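BugD (Bordetella pertussis Tohama I, PDB 2F5X) binds aspartic acid as a periplasmic solute receptor, probably delivering it to an uptake system of the tripartite tricarboxylate transporter type. Local coordinates at residues Thr64-Ala68 with Thr100-Pro104; Leu78-Phe84 with Ile237-Trp242; Lys139-Ala143 with Gln185-Met189; Met178-Leu182 with Gln199-Val205; Val210-Lys214 with Gly232-Gly236. All blocks are in the same frame, centred on the assembly; numbering follows the deposited sequence.

Contact 1: Thr64-Ala68 with Thr100-Pro104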
# COMPACT_ATOMS: atom_id res chain seq x y z
N THR A 64 11.83 0.44 -4.64
CA THR A 64 11.43 0.87 -5.97
C THR A 64 12.66 1.23 -6.80
O THR A 64 12.78 0.83 -7.96
CB THR A 64 10.47 2.05 -5.87
OG1 THR A 64 9.25 1.60 -5.25
CG2 THR A 64 10.04 2.52 -7.29
N THR A 65 13.58 1.96 -6.16
CA THR A 65 14.82 2.37 -6.80
C THR A 65 15.67 1.16 -7.17
O THR A 65 16.27 1.14 -8.25
CB THR A 65 15.59 3.31 -5.86
OG1 THR A 65 14.86 4.52 -5.73
CG2 THR A 65 16.92 3.75 -6.49
N GLN A 66 15.70 0.16 -6.29
CA GLN A 66 16.45 -1.06 -6.56
C GLN A 66 16.03 -1.70 -7.88
O GLN A 66 16.89 -2.07 -8.70
CB GLN A 66 16.33 -2.06 -5.41
CG GLN A 66 17.16 -3.31 -5.66
CD GLN A 66 17.04 -4.32 -4.55
OE1 GLN A 66 17.37 -4.03 -3.40
NE2 GLN A 66 16.56 -5.52 -4.88
N VAL A 67 14.73 -1.85 -8.09
CA VAL A 67 14.25 -2.40 -9.35
C VAL A 67 14.52 -1.44 -10.51
O VAL A 67 14.90 -1.89 -11.61
CB VAL A 67 12.77 -2.84 -9.29
CG1 VAL A 67 12.32 -3.45 -10.62
CG2 VAL A 67 12.58 -3.86 -8.19
N ALA A 68 14.37 -0.14 -10.29
CA ALA A 68 14.67 0.82 -11.36
C ALA A 68 16.10 0.65 -11.88
O ALA A 68 16.34 0.82 -13.08
CB ALA A 68 14.44 2.26 -10.90
N THR A 100 9.04 6.89 -16.49
CA THR A 100 10.03 6.34 -17.42
C THR A 100 10.99 5.29 -16.88
O THR A 100 11.63 4.59 -17.67
CB THR A 100 10.87 7.45 -18.09
OG1 THR A 100 11.61 8.16 -17.08
CG2 THR A 100 10.00 8.49 -18.77
N SER A 101 11.13 5.17 -15.56
CA SER A 101 12.12 4.24 -15.02
C SER A 101 11.80 2.77 -15.26
O SER A 101 12.68 1.91 -15.13
CB SER A 101 12.32 4.49 -13.52
OG SER A 101 13.10 5.65 -13.33
N PHE A 102 10.55 2.49 -15.63
CA PHE A 102 10.05 1.12 -15.72
C PHE A 102 9.28 0.84 -16.99
O PHE A 102 8.78 1.77 -17.65
CB PHE A 102 9.11 0.83 -14.54
CG PHE A 102 9.75 0.99 -13.20
CD1 PHE A 102 10.43 -0.07 -12.61
CD2 PHE A 102 9.68 2.20 -12.52
CE1 PHE A 102 11.05 0.08 -11.35
CE2 PHE A 102 10.27 2.36 -11.28
CZ PHE A 102 10.96 1.30 -10.69
N GLU A 103 9.19 -0.44 -17.35
CA GLU A 103 8.16 -0.92 -18.25
C GLU A 103 7.02 -1.43 -17.36
O GLU A 103 7.18 -2.42 -16.64
CB GLU A 103 8.68 -2.06 -19.14
CG GLU A 103 9.98 -1.77 -19.89
CD GLU A 103 9.92 -0.56 -20.82
OE1 GLU A 103 8.80 -0.14 -21.17
OE2 GLU A 103 11.00 -0.04 -21.20
N PRO A 104 5.86 -0.77 -17.39
CA PRO A 104 4.73 -1.22 -16.57
C PRO A 104 4.20 -2.56 -17.07
O PRO A 104 4.19 -2.80 -18.29
CB PRO A 104 3.68 -0.11 -16.75
CG PRO A 104 4.06 0.61 -18.00
CD PRO A 104 5.55 0.44 -18.18
O HOH W 1 15.29 2.54 -14.87
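F102 reaches from the start of strand 102-117 to the last turn of helix 61-68, and the outer end of its ring does nearly all the touching. Apolar contacts come first. CZ lies 3.6 Å from CB of A68 and 3.7 Å from CG2 of T64, while CG1 of V67 meets CE1 of F102 at 3.8 Å at the edge of the ring. With OG1 anti to the carbonyl carbon (chi1 -65°), T64 turns its CG2 methyl to the ring, and OG1 bonds back to the carbonyl of G60. Beside the ring, CB of S101 rests 4.0 Å from CB of A68.

Backbone atoms take part too. The carbonyl O of T64 lies at the edge of the F102 ring, in its plane, 3.3 Å from CZ, and the same oxygen accepts the helical N-H of A68. A single water donates to both A68 O and S101 O, at 2.7 Å each, and so ties the C-terminal end of the helix to the loop. Elsewhere the F102 ring packs on W242 and L78.

The chemistry implies that helix and strand are held by apolar packing round one ring, the polar link being a single water between two carbonyls.

Contact 2: Leu78-Phe84 with Ile237-Trp242. With ASP (aspartic acid), chain D.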
# COMPACT_ATOMS: atom_id res chain seq x y z
N LEU A 78 9.06 -5.49 -9.79
CA LEU A 78 8.65 -4.72 -8.63
C LEU A 78 7.17 -4.92 -8.37
O LEU A 78 6.36 -4.82 -9.30
CB LEU A 78 8.91 -3.23 -8.89
CG LEU A 78 8.45 -2.24 -7.82
CD1 LEU A 78 9.30 -2.40 -6.57
CD2 LEU A 78 8.51 -0.82 -8.38
N LEU A 79 6.81 -5.22 -7.13
CA LEU A 79 5.41 -5.11 -6.71
C LEU A 79 5.34 -3.95 -5.73
O LEU A 79 5.91 -4.00 -4.65
CB LEU A 79 4.88 -6.40 -6.07
CG LEU A 79 3.39 -6.24 -5.68
CD1 LEU A 79 2.44 -6.38 -6.91
CD2 LEU A 79 3.00 -7.17 -4.57
N MSE A 80 4.64 -2.90 -6.14
CA MSE A 80 4.59 -1.68 -5.33
C MSE A 80 3.20 -1.07 -5.43
O MSE A 80 2.48 -1.29 -6.41
CB MSE A 80 5.68 -0.70 -5.80
CG MSE A 80 5.81 0.60 -4.99
SE MSE A 80 5.96 0.35 -3.05
CE MSE A 80 5.78 2.24 -2.54
N HIS A 81 2.83 -0.30 -4.42
CA HIS A 81 1.51 0.30 -4.33
C HIS A 81 1.50 1.78 -4.68
O HIS A 81 2.50 2.31 -5.19
CB HIS A 81 0.87 -0.00 -2.97
CG HIS A 81 1.63 0.55 -1.79
ND1 HIS A 81 2.08 1.85 -1.73
CD2 HIS A 81 1.96 -0.03 -0.61
CE1 HIS A 81 2.66 2.05 -0.56
NE2 HIS A 81 2.61 0.93 0.13
N ALA A 82 0.38 2.45 -4.41
CA ALA A 82 0.17 3.86 -4.74
C ALA A 82 1.27 4.80 -4.23
O ALA A 82 1.41 5.92 -4.73
CB ALA A 82 -1.21 4.33 -4.23
N GLY A 83 2.03 4.35 -3.23
CA GLY A 83 3.19 5.10 -2.76
C GLY A 83 4.18 5.39 -3.88
O GLY A 83 4.93 6.37 -3.82
N PHE A 84 4.19 4.52 -4.90
CA PHE A 84 4.95 4.76 -6.13
C PHE A 84 4.63 6.14 -6.69
O PHE A 84 5.51 6.82 -7.21
CB PHE A 84 4.57 3.69 -7.16
CG PHE A 84 5.34 3.75 -8.44
CD1 PHE A 84 6.44 2.91 -8.65
CD2 PHE A 84 4.92 4.58 -9.48
CE1 PHE A 84 7.13 2.94 -9.88
CE2 PHE A 84 5.61 4.63 -10.70
CZ PHE A 84 6.71 3.81 -10.90
N ILE A 237 -5.60 1.87 -1.93
CA ILE A 237 -4.19 1.61 -2.22
C ILE A 237 -4.09 0.60 -3.36
O ILE A 237 -4.07 -0.62 -3.13
CB ILE A 237 -3.46 1.17 -0.93
CG1 ILE A 237 -3.56 2.27 0.14
CG2 ILE A 237 -1.98 0.82 -1.21
CD1 ILE A 237 -2.99 3.65 -0.26
N TRP A 238 -4.07 1.11 -4.58
CA TRP A 238 -3.86 0.26 -5.74
C TRP A 238 -2.41 -0.22 -5.72
O TRP A 238 -1.53 0.43 -5.15
CB TRP A 238 -4.18 0.98 -7.05
CG TRP A 238 -3.44 2.29 -7.23
CD1 TRP A 238 -3.89 3.54 -6.88
CD2 TRP A 238 -2.15 2.48 -7.80
NE1 TRP A 238 -2.94 4.49 -7.20
CE2 TRP A 238 -1.86 3.86 -7.78
CE3 TRP A 238 -1.19 1.60 -8.36
CZ2 TRP A 238 -0.66 4.40 -8.27
CZ3 TRP A 238 0.01 2.14 -8.86
CH2 TRP A 238 0.26 3.53 -8.80
N HIS A 239 -2.20 -1.39 -6.31
CA HIS A 239 -0.88 -2.00 -6.43
C HIS A 239 -0.62 -2.27 -7.92
O HIS A 239 -1.54 -2.62 -8.67
CB HIS A 239 -0.84 -3.35 -5.70
CG HIS A 239 -0.72 -3.26 -4.21
ND1 HIS A 239 -1.63 -2.59 -3.41
CD2 HIS A 239 0.19 -3.79 -3.36
CE1 HIS A 239 -1.27 -2.69 -2.15
NE2 HIS A 239 -0.17 -3.42 -2.08
N GLY A 240 0.64 -2.10 -8.32
CA GLY A 240 1.06 -2.37 -9.69
C GLY A 240 2.28 -3.27 -9.73
O GLY A 240 2.95 -3.49 -8.72
N MSE A 241 2.56 -3.81 -10.91
CA MSE A 241 3.75 -4.61 -11.14
C MSE A 241 4.52 -3.97 -12.29
O MSE A 241 3.92 -3.63 -13.30
CB MSE A 241 3.37 -6.06 -11.47
CG MSE A 241 4.56 -6.94 -11.79
SE MSE A 241 3.98 -8.74 -12.13
CE MSE A 241 3.47 -9.18 -10.43
N TRP A 242 5.83 -3.81 -12.11
CA TRP A 242 6.69 -3.17 -13.11
C TRP A 242 7.96 -3.98 -13.33
O TRP A 242 8.43 -4.69 -12.43
CB TRP A 242 7.15 -1.80 -12.60
CG TRP A 242 6.13 -0.69 -12.46
CD1 TRP A 242 5.89 0.32 -13.37
CD2 TRP A 242 5.32 -0.40 -11.32
NE1 TRP A 242 4.96 1.20 -12.87
CE2 TRP A 242 4.59 0.79 -11.61
CE3 TRP A 242 5.12 -1.02 -10.08
CZ2 TRP A 242 3.68 1.36 -10.71
CZ3 TRP A 242 4.21 -0.44 -9.18
CH2 TRP A 242 3.50 0.73 -9.51
N ASP D . 2.24 -1.43 2.16
CA ASP D . 3.30 -1.23 3.18
C ASP D . 3.83 -2.56 3.72
O ASP D . 4.37 -2.62 4.84
CB ASP D . 2.79 -0.38 4.34
CG ASP D . 2.48 1.04 3.91
OD1 ASP D . 1.85 1.76 4.71
OD2 ASP D . 2.85 1.50 2.80
OXT ASP D . 3.69 -3.56 3.02
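W242 and F84 meet in a face-to-face stack: the six-membered ring of the indole and the phenyl ring lie with centroids 4.0 Å apart and planes at 13°. The same indole reaches along strand 76-81, with CZ3 3.7 Å from CB of M80 and CE3 3.8 Å from CD2 of L78. L78 and W242 point the same way, and their backbones form an antiparallel hydrogen-bonded pair, each N-H donating to the other's carbonyl. M80, a selenomethionine, pairs with G240 in the same manner.

These strands belong to the mixed sheet of the periplasmic binding protein fold, and strand 76-81 ends at the ligand pocket. There A82 sets CB over the five-membered ring of W238, 3.7 Å from its centroid, a CH-pi contact; Q296 takes the indole N-H. H81 similarly lays CB over the H239 ring, and its own ring turns an edge toward that face. With CG between backbone N and carbonyl carbon (chi1 61°), the H81 ring accepts from G83 N at ND1 (2.9 Å), a capping bond at the turn into helix 83-86 that fixes its rotation, and donates from NE2 to OD2 of the bound aspartic acid at 2.7 Å.

Contact 3: Lys139-Ala143 with Gln185-Met189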
# COMPACT_ATOMS: atom_id res chain seq x y z
N LYS A 139 0.06 13.68 23.72
CA LYS A 139 0.28 12.40 24.38
C LYS A 139 0.20 11.24 23.39
O LYS A 139 0.34 10.07 23.79
CB LYS A 139 -0.74 12.19 25.50
CG LYS A 139 -0.68 13.24 26.61
CD LYS A 139 -2.07 13.48 27.21
CE LYS A 139 -2.12 13.06 28.68
NZ LYS A 139 -2.35 11.59 28.84
N ILE A 140 -0.06 11.55 22.11
CA ILE A 140 -0.40 10.51 21.13
C ILE A 140 0.64 10.35 20.02
O ILE A 140 1.08 11.33 19.42
CB ILE A 140 -1.80 10.78 20.51
CG1 ILE A 140 -2.87 10.76 21.61
CG2 ILE A 140 -2.12 9.73 19.45
CD1 ILE A 140 -4.24 11.31 21.18
N SER A 141 0.99 9.09 19.74
CA SER A 141 1.92 8.78 18.65
C SER A 141 1.20 8.11 17.48
O SER A 141 0.33 7.24 17.67
CB SER A 141 3.05 7.87 19.14
OG SER A 141 2.53 6.68 19.71
N LEU A 142 1.58 8.53 16.28
CA LEU A 142 1.06 7.97 15.05
C LEU A 142 2.17 7.18 14.38
O LEU A 142 3.29 7.67 14.26
CB LEU A 142 0.59 9.11 14.14
CG LEU A 142 0.16 8.77 12.71
CD1 LEU A 142 -1.18 8.05 12.72
CD2 LEU A 142 0.07 10.05 11.88
N ALA A 143 1.86 5.96 13.94
CA ALA A 143 2.83 5.14 13.22
C ALA A 143 2.58 5.20 11.72
O ALA A 143 1.43 5.25 11.28
CB ALA A 143 2.73 3.68 13.69
N GLN A 185 3.30 0.24 22.14
CA GLN A 185 4.46 1.13 22.04
C GLN A 185 4.20 2.35 21.15
O GLN A 185 4.97 3.32 21.19
CB GLN A 185 5.69 0.38 21.52
CG GLN A 185 6.18 -0.73 22.45
CD GLN A 185 7.16 -0.22 23.48
OE1 GLN A 185 6.80 0.57 24.35
NE2 GLN A 185 8.41 -0.66 23.39
N VAL A 186 3.13 2.28 20.35
CA VAL A 186 2.69 3.39 19.51
C VAL A 186 1.15 3.35 19.56
O VAL A 186 0.57 2.30 19.85
CB VAL A 186 3.28 3.28 18.07
CG1 VAL A 186 2.69 2.07 17.31
CG2 VAL A 186 3.09 4.57 17.28
N ASP A 187 0.49 4.48 19.31
CA ASP A 187 -0.94 4.59 19.65
C ASP A 187 -1.91 4.37 18.51
O ASP A 187 -2.90 3.67 18.68
CB ASP A 187 -1.25 5.94 20.29
CG ASP A 187 -0.44 6.21 21.53
OD1 ASP A 187 -0.12 5.26 22.28
OD2 ASP A 187 -0.08 7.35 21.85
N LEU A 188 -1.63 4.98 17.37
CA LEU A 188 -2.63 5.16 16.31
C LEU A 188 -1.99 4.88 14.96
O LEU A 188 -0.82 5.19 14.76
CB LEU A 188 -3.08 6.63 16.37
CG LEU A 188 -4.14 7.16 15.42
CD1 LEU A 188 -5.50 6.52 15.73
CD2 LEU A 188 -4.20 8.68 15.54
N MSE A 189 -2.75 4.27 14.04
CA MSE A 189 -2.22 4.00 12.70
C MSE A 189 -3.34 3.89 11.67
O MSE A 189 -4.42 3.41 11.99
CB MSE A 189 -1.45 2.67 12.72
CG MSE A 189 -0.83 2.26 11.41
SE MSE A 189 0.50 0.87 11.69
CE MSE A 189 -0.60 -0.72 12.01
O HOH W 2 4.42 6.00 21.40
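S141 turns OG between its own backbone N and carbonyl carbon (chi1 57°), and D187 swings its carboxylate anti to its carbonyl carbon (chi1 -58°); together these torsions interlock the two residues. OD2 of D187 takes the N-H of S141 at 2.9 Å, the donor standing above the carboxylate plane. In return the N-H of D187 goes to S141 O at 3.2 Å and, weakly, to S141 OG. That carbonyl also receives a weak bond from L188 N. The other carboxylate oxygen, OD1, forms a salt bridge with R118, so each carboxylate oxygen has its own partner, and the arginine probably favours the charged form.

A water bridges OG of S141 and the carbonyl O of Q185, donating to the latter at 2.7 Å. Next to these bonds, CG2 of V186 fits between OG of S141 (3.3 Å) and CB of A143 (3.7 Å). Farther on, A143 N donates to L188 O at 2.9 Å in a nearly straight bond, while CD1 of L142 packs beside CG of L188.

L142 and L188 are partners in neighbouring parallel strands, 141-144 and 188-192, as expected in the alpha/beta lobe of a periplasmic binding protein, where helices connect the parallel strands.

Contact 4: Met178-Leu182 with Gln199-Val205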
# COMPACT_ATOMS: atom_id res chain seq x y z
N MSE A 178 2.80 -2.64 13.24
CA MSE A 178 1.74 -3.41 13.91
C MSE A 178 2.25 -4.10 15.17
O MSE A 178 1.55 -4.14 16.19
CB MSE A 178 1.13 -4.44 12.96
CG MSE A 178 0.03 -5.29 13.61
SE MSE A 178 -1.56 -4.27 14.13
CE MSE A 178 -2.38 -4.14 12.31
N ASN A 179 3.47 -4.65 15.10
CA ASN A 179 4.10 -5.24 16.28
C ASN A 179 4.10 -4.24 17.44
O ASN A 179 3.73 -4.58 18.57
CB ASN A 179 5.55 -5.65 15.98
CG ASN A 179 5.66 -6.89 15.12
OD1 ASN A 179 6.51 -6.95 14.22
ND2 ASN A 179 4.82 -7.89 15.39
N ASP A 180 4.53 -3.01 17.16
CA ASP A 180 4.60 -1.99 18.19
C ASP A 180 3.20 -1.56 18.65
O ASP A 180 3.00 -1.28 19.84
CB ASP A 180 5.41 -0.78 17.73
CG ASP A 180 6.89 -0.91 18.07
OD1 ASP A 180 7.31 -1.98 18.55
OD2 ASP A 180 7.69 0.03 17.90
N LEU A 181 2.25 -1.50 17.72
CA LEU A 181 0.88 -1.14 18.09
C LEU A 181 0.28 -2.19 19.02
O LEU A 181 -0.30 -1.86 20.07
CB LEU A 181 0.01 -0.96 16.84
CG LEU A 181 -1.39 -0.38 17.04
CD1 LEU A 181 -1.34 1.12 17.04
CD2 LEU A 181 -2.31 -0.86 15.92
N LEU A 182 0.46 -3.46 18.66
CA LEU A 182 0.01 -4.56 19.51
C LEU A 182 0.72 -4.55 20.86
O LEU A 182 0.13 -4.92 21.88
CB LEU A 182 0.21 -5.91 18.82
CG LEU A 182 -0.66 -6.19 17.59
CD1 LEU A 182 -0.17 -7.45 16.88
CD2 LEU A 182 -2.13 -6.31 17.95
N GLN A 199 -6.21 -8.58 12.92
CA GLN A 199 -6.18 -7.96 14.24
C GLN A 199 -7.51 -7.30 14.61
O GLN A 199 -7.87 -7.26 15.78
CB GLN A 199 -5.06 -6.92 14.33
CG GLN A 199 -3.72 -7.39 13.76
CD GLN A 199 -3.17 -8.62 14.46
OE1 GLN A 199 -3.52 -8.90 15.61
NE2 GLN A 199 -2.32 -9.36 13.76
N ILE A 200 -8.22 -6.78 13.61
CA ILE A 200 -9.52 -6.16 13.87
C ILE A 200 -10.56 -7.21 14.27
O ILE A 200 -11.21 -7.07 15.31
CB ILE A 200 -10.00 -5.33 12.67
CG1 ILE A 200 -9.09 -4.10 12.47
CG2 ILE A 200 -11.45 -4.91 12.87
CD1 ILE A 200 -9.29 -3.40 11.13
N THR A 201 -10.70 -8.27 13.47
CA THR A 201 -11.80 -9.21 13.70
C THR A 201 -11.64 -10.01 14.99
O THR A 201 -12.63 -10.50 15.53
CB THR A 201 -11.99 -10.18 12.51
OG1 THR A 201 -10.77 -10.90 12.28
CG2 THR A 201 -12.24 -9.42 11.23
N SER A 202 -10.41 -10.13 15.46
CA SER A 202 -10.14 -10.82 16.73
C SER A 202 -10.28 -9.89 17.95
O SER A 202 -10.21 -10.34 19.11
CB SER A 202 -8.73 -11.41 16.70
OG SER A 202 -7.78 -10.36 16.63
N GLY A 203 -10.49 -8.60 17.69
CA GLY A 203 -10.62 -7.62 18.76
C GLY A 203 -9.31 -7.20 19.40
O GLY A 203 -9.31 -6.61 20.48
N LYS A 204 -8.19 -7.50 18.74
CA LYS A 204 -6.87 -7.21 19.30
C LYS A 204 -6.50 -5.74 19.19
O LYS A 204 -5.71 -5.24 19.99
CB LYS A 204 -5.80 -8.08 18.64
CG LYS A 204 -5.76 -9.51 19.15
CD LYS A 204 -4.82 -10.38 18.32
CE LYS A 204 -3.35 -10.13 18.66
NZ LYS A 204 -2.40 -10.47 17.54
N VAL A 205 -7.05 -5.04 18.20
CA VAL A 205 -6.85 -3.60 18.09
C VAL A 205 -8.20 -2.90 18.08
O VAL A 205 -9.21 -3.52 17.76
CB VAL A 205 -6.05 -3.21 16.81
CG1 VAL A 205 -4.65 -3.83 16.85
CG2 VAL A 205 -6.79 -3.61 15.52
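The last turn of helix 174-182, through M178, L181 and L182, packs against the C-terminal end of helix 193-201 and the chain that leaves it, where Q199, K204 and V205 supply the other side. V205 is the hub. Its CG1 receives CD2 of L182 at 3.7 Å and CD2 of L181 at 3.9 Å, and the selenium of M178, a selenomethionine, lies 4.1 Å away. The M178 chain is bent twice, at chi2 (65°) and chi3 (79°), and this curl carries CE alongside Q199, where it meets CG at 3.8 Å as the two side chains slide past each other in opposite directions.

Helix 193-201 finishes in a Schellman motif. G203 leaves the helix with a positive phi of 77°, a value that suits glycine, and two backbone bonds close the turn: K204 N to Q199 O at 3.0 Å and G203 N to I200 O at 2.9 Å. The motif brings Q199 and K204 together, two positions often joined by a hydrophobic contact. Here they share a hydrogen bond instead, NZ of K204 donating to a lone pair of Q199 OE1 at 2.7 Å. The fork of L182 lies against the bonded pair, CD2 toward OE1 of Q199 and CD1 3.8 Å from NZ of K204. Deeper in, M178 and L181 also rest on I116 of strand 102-117, and M178 on M189 of strand 188-192.

Contact 5: Val210-Lys214 with Gly232-Gly236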
# COMPACT_ATOMS: atom_id res chain seq x y z
N VAL A 210 -13.12 3.12 7.96
CA VAL A 210 -12.45 2.70 6.73
C VAL A 210 -12.33 3.88 5.76
O VAL A 210 -13.05 4.87 5.91
CB VAL A 210 -13.18 1.52 6.05
CG1 VAL A 210 -13.11 0.28 6.95
CG2 VAL A 210 -14.65 1.89 5.72
N THR A 211 -11.44 3.78 4.78
CA THR A 211 -11.18 4.89 3.86
C THR A 211 -11.79 4.69 2.48
O THR A 211 -11.50 5.45 1.55
CB THR A 211 -9.67 5.11 3.69
OG1 THR A 211 -9.09 3.91 3.15
CG2 THR A 211 -8.99 5.31 5.05
N SER A 212 -12.61 3.65 2.34
CA SER A 212 -13.33 3.39 1.10
C SER A 212 -14.57 4.28 0.97
O SER A 212 -15.00 4.89 1.95
CB SER A 212 -13.70 1.91 1.02
OG SER A 212 -14.23 1.48 2.26
N LEU A 213 -15.13 4.36 -0.24
CA LEU A 213 -16.33 5.15 -0.51
C LEU A 213 -17.57 4.48 0.07
O LEU A 213 -18.51 5.14 0.52
CB LEU A 213 -16.48 5.38 -2.03
CG LEU A 213 -17.69 6.12 -2.62
CD1 LEU A 213 -17.57 7.62 -2.40
CD2 LEU A 213 -17.83 5.81 -4.11
N LYS A 214 -17.56 3.15 0.07
CA LYS A 214 -18.62 2.37 0.70
C LYS A 214 -17.95 1.51 1.75
O LYS A 214 -16.73 1.33 1.72
CB LYS A 214 -19.34 1.51 -0.34
CG LYS A 214 -20.28 2.30 -1.25
CD LYS A 214 -19.57 2.78 -2.52
CE LYS A 214 -20.54 3.20 -3.60
NZ LYS A 214 -21.15 4.54 -3.34
N GLY A 232 -14.95 13.40 1.09
CA GLY A 232 -13.83 13.16 0.18
C GLY A 232 -12.62 12.45 0.76
O GLY A 232 -11.59 12.29 0.07
N PHE A 233 -12.72 12.04 2.02
CA PHE A 233 -11.64 11.27 2.64
C PHE A 233 -11.71 9.84 2.11
O PHE A 233 -12.32 8.95 2.73
CB PHE A 233 -11.76 11.28 4.17
CG PHE A 233 -10.49 10.89 4.88
CD1 PHE A 233 -9.80 11.82 5.63
CD2 PHE A 233 -9.99 9.58 4.79
CE1 PHE A 233 -8.63 11.47 6.31
CE2 PHE A 233 -8.82 9.22 5.45
CZ PHE A 233 -8.13 10.17 6.21
N GLU A 234 -11.10 9.63 0.95
CA GLU A 234 -11.13 8.34 0.28
C GLU A 234 -9.71 7.96 -0.10
O GLU A 234 -8.98 8.77 -0.70
CB GLU A 234 -12.02 8.42 -0.98
CG GLU A 234 -13.51 8.42 -0.68
CD GLU A 234 -14.30 9.37 -1.57
OE1 GLU A 234 -13.85 9.65 -2.71
OE2 GLU A 234 -15.39 9.83 -1.14
N VAL A 235 -9.31 6.76 0.31
CA VAL A 235 -7.99 6.23 -0.03
C VAL A 235 -8.11 4.77 -0.41
O VAL A 235 -8.51 3.94 0.42
CB VAL A 235 -6.98 6.28 1.16
CG1 VAL A 235 -5.57 5.91 0.67
CG2 VAL A 235 -6.98 7.63 1.83
N GLY A 236 -7.77 4.47 -1.65
CA GLY A 236 -7.66 3.10 -2.12
C GLY A 236 -6.24 2.84 -2.57
O GLY A 236 -5.72 3.51 -3.48
O HOH W 3 -14.31 7.22 3.37
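The F233 ring meets T211 at its edge: CG2 of the threonine lies near the ring plane, 3.9 Å from CE2. The second flat group, the carboxylate of E234, has OE2 3.4 Å from the methyl CD1 of L213, an apolar neighbour toward the exposed side.

The hydrogen bonds of the contact run between T211 and V235. T211 uses both backbone and side chain on V235. The carbonyl O of T211 takes V235 N at 2.8 Å, the N-H pointing well at the oxygen (161°) although the donor is tilted from the carbonyl plane. OG1 of T211, set between its own backbone N and carbonyl carbon (chi1 61°), donates back to V235 O, also at 2.8 Å, in the carbonyl plane and on a lone pair. The T211 carbonyl further receives a CA-H...O contact from E234 CA at 3.2 Å. A water donates to S212 O and to F233 O, 2.8 and 2.7 Å away, and stitches the two segments together beside the direct bonds. F233 itself is the centre of an inverse gamma turn, closed by a weak bond from E234 N to G232 O.

Both segments belong to the long connection between strands 206-210 and 236-244. T211 OG1 also hydrogen-bonds to M113 N of strand 102-117, and the V235 side chain touches the same residue. On helix 150-162, T211 and F233 pack against C154, disulfide-bonded to C190, while F233 and V235 rest on M157.

How the contacts relate
Contacts 1, 2, 3 and 5 are buried, contact 2 wholly so and nearest the chain's centre; contact 4 is partly buried. Contacts 1 and 2 share one aromatic core: F102 of the first packs on both W242 and F84 of the second, though contact 2 also supplies paired strands and reaches the ligand. Contacts 3 and 4 lie across the chain's centre from contact 1, touching where L181 packs over the backbone of V186 and D187. Contact 3 is rich in polar bonds; contact 4 joins helix ends mainly by apolar packing. Contact 5, whose segment 232-236 runs directly into strand 236-244 of contact 2, relies on backbone and hydroxyl bonds between irregular segments.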